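Local coordinates for DNA repair protein PprA (PDB 6MC8) that probably binds DNA and takes part in the repair of radiation-induced damage and in genome segregation, forming dimers and filaments, at residues H256-G268 / M280-Q292. The protein carries 2 engineered substitutions. Residues are numbered along the deposited sequence; the frame is centred on the assembly and turned at random.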
loop_
_atom_site.group_PDB
_atom_site.type_symbol
_atom_site.label_atom_id
_atom_site.label_comp_id
_atom_site.label_asym_id
_atom_site.label_seq_id
_atom_site.Cartn_x
_atom_site.Cartn_y
_atom_site.Cartn_z
ATOM N N HIS A 256 -12.227 30.731 16.425
ATOM C CA HIS A 256 -11.919 29.367 16.823
ATOM C C HIS A 256 -11.443 28.494 15.673
ATOM O O HIS A 256 -11.102 27.331 15.900
ATOM C CB HIS A 256 -13.149 28.729 17.478
ATOM C CG HIS A 256 -13.669 29.516 18.635
ATOM N ND1 HIS A 256 -13.040 29.541 19.858
ATOM C CD2 HIS A 256 -14.720 30.362 18.733
ATOM C CE1 HIS A 256 -13.698 30.347 20.669
ATOM N NE2 HIS A 256 -14.723 30.855 20.012
ATOM N N PHE A 257 -11.392 29.023 14.457
ATOM C CA PHE A 257 -10.971 28.279 13.283
ATOM C C PHE A 257 -10.187 29.204 12.368
ATOM O O PHE A 257 -10.604 30.334 12.113
ATOM C CB PHE A 257 -12.172 27.689 12.537
ATOM C CG PHE A 257 -12.813 26.533 13.237
ATOM C CD1 PHE A 257 -12.344 25.249 13.040
ATOM C CD2 PHE A 257 -13.873 26.729 14.106
ATOM C CE1 PHE A 257 -12.926 24.183 13.680
ATOM C CE2 PHE A 257 -14.451 25.666 14.757
ATOM C CZ PHE A 257 -13.981 24.392 14.538
ATOM N N ALA A 258 -9.051 28.719 11.882
ATOM C CA ALA A 258 -8.219 29.478 10.966
ATOM C C ALA A 258 -7.730 28.565 9.853
ATOM O O ALA A 258 -7.676 27.345 10.004
ATOM C CB ALA A 258 -7.031 30.122 11.687
ATOM N N VAL A 259 -7.371 29.177 8.729
ATOM C CA VAL A 259 -6.798 28.458 7.597
ATOM C C VAL A 259 -5.299 28.317 7.802
ATOM O O VAL A 259 -4.591 29.311 7.978
ATOM C CB VAL A 259 -7.102 29.175 6.272
ATOM C CG1 VAL A 259 -6.322 28.549 5.133
ATOM C CG2 VAL A 259 -8.562 29.098 5.968
ATOM N N SER A 260 -4.814 27.077 7.773
ATOM C CA SER A 260 -3.389 26.813 7.863
ATOM C C SER A 260 -2.858 25.892 6.775
ATOM O O SER A 260 -1.639 25.812 6.610
ATOM C CB SER A 260 -3.033 26.215 9.233
ATOM O OG SER A 260 -3.572 24.921 9.387
ATOM N N SER A 261 -3.715 25.209 6.024
ATOM C CA SER A 261 -3.245 24.291 5.002
ATOM C C SER A 261 -4.058 24.456 3.726
ATOM O O SER A 261 -5.029 25.210 3.670
ATOM C CB SER A 261 -3.303 22.834 5.475
ATOM O OG SER A 261 -2.389 22.597 6.523
ATOM N N ALA A 262 -3.616 23.750 2.690
ATOM C CA ALA A 262 -4.326 23.619 1.430
ATOM C C ALA A 262 -3.883 22.321 0.777
ATOM O O ALA A 262 -2.686 22.048 0.680
ATOM C CB ALA A 262 -4.064 24.805 0.498
ATOM N N VAL A 263 -4.849 21.517 0.342
ATOM C CA VAL A 263 -4.589 20.184 -0.182
ATOM C C VAL A 263 -5.069 20.113 -1.626
ATOM O O VAL A 263 -6.202 20.499 -1.931
ATOM C CB VAL A 263 -5.273 19.102 0.680
ATOM C CG1 VAL A 263 -5.008 17.716 0.125
ATOM C CG2 VAL A 263 -4.814 19.193 2.121
ATOM N N VAL A 264 -4.206 19.623 -2.514
ATOM C CA VAL A 264 -4.558 19.349 -3.902
ATOM C C VAL A 264 -4.441 17.850 -4.134
ATOM O O VAL A 264 -3.429 17.238 -3.773
ATOM C CB VAL A 264 -3.668 20.137 -4.881
ATOM C CG1 VAL A 264 -3.986 19.769 -6.315
ATOM C CG2 VAL A 264 -3.865 21.614 -4.689
ATOM N N ARG A 265 -5.477 17.257 -4.723
ATOM C CA ARG A 265 -5.528 15.826 -4.977
ATOM C C ARG A 265 -5.664 15.554 -6.469
ATOM O O ARG A 265 -6.175 16.381 -7.227
ATOM C CB ARG A 265 -6.687 15.175 -4.222
ATOM C CG ARG A 265 -6.505 15.175 -2.722
ATOM C CD ARG A 265 -7.696 14.573 -2.019
ATOM N NE ARG A 265 -7.530 14.566 -0.572
ATOM C CZ ARG A 265 -7.897 15.559 0.227
ATOM N NH1 ARG A 265 -8.446 16.651 -0.277
ATOM N NH2 ARG A 265 -7.708 15.462 1.529
ATOM N N GLU A 266 -5.190 14.384 -6.882
ATOM C CA GLU A 266 -5.233 13.959 -8.271
ATOM C C GLU A 266 -5.435 12.454 -8.342
ATOM O O GLU A 266 -4.687 11.691 -7.730
ATOM C CB GLU A 266 -3.954 14.340 -9.011
ATOM C CG GLU A 266 -3.959 13.949 -10.472
ATOM C CD GLU A 266 -4.965 14.726 -11.290
ATOM O OE1 GLU A 266 -5.227 15.901 -10.974
ATOM O OE2 GLU A 266 -5.513 14.149 -12.243
ATOM N N THR A 267 -6.441 12.037 -9.098
ATOM C CA THR A 267 -6.783 10.633 -9.249
ATOM C C THR A 267 -6.543 10.196 -10.687
ATOM O O THR A 267 -6.703 10.976 -11.625
ATOM C CB THR A 267 -8.243 10.378 -8.876
ATOM O OG1 THR A 267 -9.095 11.091 -9.778
ATOM C CG2 THR A 267 -8.518 10.864 -7.473
ATOM N N GLY A 268 -6.141 8.942 -10.850
ATOM C CA GLY A 268 -6.033 8.371 -12.174
ATOM C C GLY A 268 -4.652 8.385 -12.793
ATOM O O GLY A 268 -3.658 8.066 -12.138
ATOM N N MET A 280 0.642 20.574 -8.742
ATOM C CA MET A 280 -0.258 20.395 -7.607
ATOM C C MET A 280 0.224 21.176 -6.392
ATOM O O MET A 280 -0.565 21.853 -5.724
ATOM C CB MET A 280 -0.378 18.909 -7.270
ATOM C CG MET A 280 -1.237 18.095 -8.208
ATOM S SD MET A 280 -1.009 16.323 -8.023
ATOM C CE MET A 280 -1.708 16.055 -6.408
ATOM N N GLN A 281 1.517 21.073 -6.082
ATOM C CA GLN A 281 2.089 21.808 -4.960
ATOM C C GLN A 281 2.062 23.309 -5.211
ATOM O O GLN A 281 1.826 24.100 -4.290
ATOM C CB GLN A 281 3.519 21.336 -4.708
ATOM C CG GLN A 281 4.155 21.957 -3.494
ATOM C CD GLN A 281 5.558 21.487 -3.275
ATOM O OE1 GLN A 281 6.089 20.711 -4.057
ATOM N NE2 GLN A 281 6.179 21.964 -2.211
ATOM N N ARG A 282 2.301 23.716 -6.459
ATOM C CA ARG A 282 2.263 25.128 -6.814
ATOM C C ARG A 282 0.841 25.668 -6.742
ATOM O O ARG A 282 0.631 26.845 -6.434
ATOM C CB ARG A 282 2.857 25.311 -8.208
ATOM C CG ARG A 282 3.158 26.736 -8.623
ATOM C CD ARG A 282 3.755 26.771 -10.026
ATOM N NE ARG A 282 5.005 26.018 -10.109
ATOM C CZ ARG A 282 5.174 24.922 -10.843
ATOM N NH1 ARG A 282 4.175 24.450 -11.574
ATOM N NH2 ARG A 282 6.343 24.301 -10.850
ATOM N N GLU A 283 -0.150 24.814 -7.016
ATOM C CA GLU A 283 -1.543 25.192 -6.811
ATOM C C GLU A 283 -1.859 25.350 -5.330
ATOM O O GLU A 283 -2.520 26.313 -4.934
ATOM C CB GLU A 283 -2.472 24.155 -7.442
ATOM C CG GLU A 283 -3.952 24.433 -7.240
ATOM C CD GLU A 283 -4.839 23.361 -7.828
ATOM O OE1 GLU A 283 -4.304 22.403 -8.414
ATOM O OE2 GLU A 283 -6.073 23.467 -7.691
ATOM N N ALA A 284 -1.380 24.420 -4.500
ATOM C CA ALA A 284 -1.703 24.439 -3.078
ATOM C C ALA A 284 -1.028 25.602 -2.364
ATOM O O ALA A 284 -1.575 26.147 -1.403
ATOM C CB ALA A 284 -1.303 23.113 -2.436
ATOM N N THR A 285 0.160 25.995 -2.825
ATOM C CA THR A 285 0.848 27.141 -2.243
ATOM C C THR A 285 0.128 28.442 -2.586
ATOM O O THR A 285 -0.058 29.307 -1.725
ATOM C CB THR A 285 2.300 27.164 -2.726
ATOM O OG1 THR A 285 2.957 25.962 -2.313
ATOM C CG2 THR A 285 3.049 28.348 -2.158
ATOM N N GLU A 286 -0.303 28.585 -3.842
ATOM C CA GLU A 286 -1.091 29.749 -4.237
ATOM C C GLU A 286 -2.464 29.747 -3.581
ATOM O O GLU A 286 -3.015 30.812 -3.284
ATOM C CB GLU A 286 -1.230 29.804 -5.760
ATOM C CG GLU A 286 -0.000 30.310 -6.488
ATOM C CD GLU A 286 0.196 31.813 -6.329
ATOM O OE1 GLU A 286 -0.812 32.546 -6.282
ATOM O OE2 GLU A 286 1.357 32.261 -6.246
ATOM N N THR A 287 -3.036 28.565 -3.353
ATOM C CA THR A 287 -4.324 28.492 -2.673
ATOM C C THR A 287 -4.177 28.843 -1.197
ATOM O O THR A 287 -5.017 29.555 -0.639
ATOM C CB THR A 287 -4.936 27.100 -2.850
ATOM O OG1 THR A 287 -5.048 26.804 -4.243
ATOM C CG2 THR A 287 -6.317 27.029 -2.242
ATOM N N LEU A 288 -3.089 28.395 -0.564
ATOM C CA LEU A 288 -2.864 28.709 0.844
ATOM C C LEU A 288 -2.566 30.188 1.050
ATOM O O LEU A 288 -3.039 30.790 2.020
ATOM C CB LEU A 288 -1.726 27.856 1.405
ATOM C CG LEU A 288 -1.370 28.116 2.870
ATOM C CD1 LEU A 288 -2.542 27.815 3.772
ATOM C CD2 LEU A 288 -0.156 27.332 3.290
ATOM N N ASP A 289 -1.790 30.791 0.148
ATOM C CA ASP A 289 -1.443 32.201 0.294
ATOM C C ASP A 289 -2.659 33.090 0.081
ATOM O O ASP A 289 -2.818 34.110 0.756
ATOM C CB ASP A 289 -0.324 32.584 -0.675
ATOM C CG ASP A 289 1.011 31.984 -0.293
ATOM O OD1 ASP A 289 1.207 31.679 0.897
ATOM O OD2 ASP A 289 1.874 31.841 -1.180
ATOM N N GLU A 290 -3.543 32.704 -0.837
ATOM C CA GLU A 290 -4.721 33.520 -1.096
ATOM C C GLU A 290 -5.768 33.365 0.001
ATOM O O GLU A 290 -6.405 34.348 0.395
ATOM C CB GLU A 290 -5.304 33.188 -2.472
ATOM C CG GLU A 290 -6.583 33.945 -2.797
ATOM C CD GLU A 290 -6.413 35.460 -2.783
ATOM O OE1 GLU A 290 -5.337 35.966 -3.164
ATOM O OE2 GLU A 290 -7.357 36.149 -2.346
ATOM N N LEU A 291 -5.943 32.147 0.522
ATOM C CA LEU A 291 -6.919 31.922 1.584
ATOM C C LEU A 291 -6.521 32.616 2.877
ATOM O O LEU A 291 -7.383 33.076 3.631
ATOM C CB LEU A 291 -7.104 30.429 1.823
ATOM C CG LEU A 291 -7.929 29.661 0.802
ATOM C CD1 LEU A 291 -7.716 28.199 1.038
ATOM C CD2 LEU A 291 -9.389 30.009 0.942
ATOM N N GLN A 292 -5.222 32.717 3.142
ATOM C CA GLN A 292 -4.774 33.422 4.335
ATOM C C GLN A 292 -4.839 34.932 4.148
ATOM O O GLN A 292 -5.092 35.666 5.108
ATOM C CB GLN A 292 -3.366 32.968 4.711
ATOM C CG GLN A 292 -3.335 31.589 5.333
ATOM C CD GLN A 292 -1.937 31.110 5.656
ATOM O OE1 GLN A 292 -0.949 31.691 5.221
ATOM N NE2 GLN A 292 -1.851 30.072 6.463
#
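Strand 261-267, with A262 and V264, runs over helix segment 280-292 at an angle of 147°, roughly antiparallel, with axes 7.3 Å apart at their closest. The CA atoms come closest at A262 and A284, consistent with the small size of both residues. The methyl of A262 rests on the helix backbone, with A262 CB 3.4 Å from A284 O and 3.9 Å from L288 CB. The two methyls of V264 straddle the turn from M280 to A284. V264 CG1 is anti to the backbone N (chi1 176°) and packs on M280 CG at 3.7 Å. V264 CG2 meets A284 CB at 3.7 Å. The extended E283 chain crosses V264 obliquely, its CG and CD against V264 CG2 and its OE1 nearest V264 CG1. The bend at chi3 (68°) turns M280 CE toward V264 O, while M280 SD lies 3.7 Å from E266 CB. Toward the other end of the contact, V259 CG1 lies 3.9 Å from L291 CB, and L288 CD1 sits against the backbone of S260. Q292 NE2 donates a hydrogen bond of 3.2 Å to V259 O, from above the carbonyl plane. Q292 OE1 accepts from R196, so both ends of the amide are held. E266 forms a salt bridge with R276. Strand 261-267 is an outermost strand of its four-stranded antiparallel sheet within this chain. Helix 274-304 lies along this edge, and M280 and T285 also touch V192 and V194 of strand 189-195.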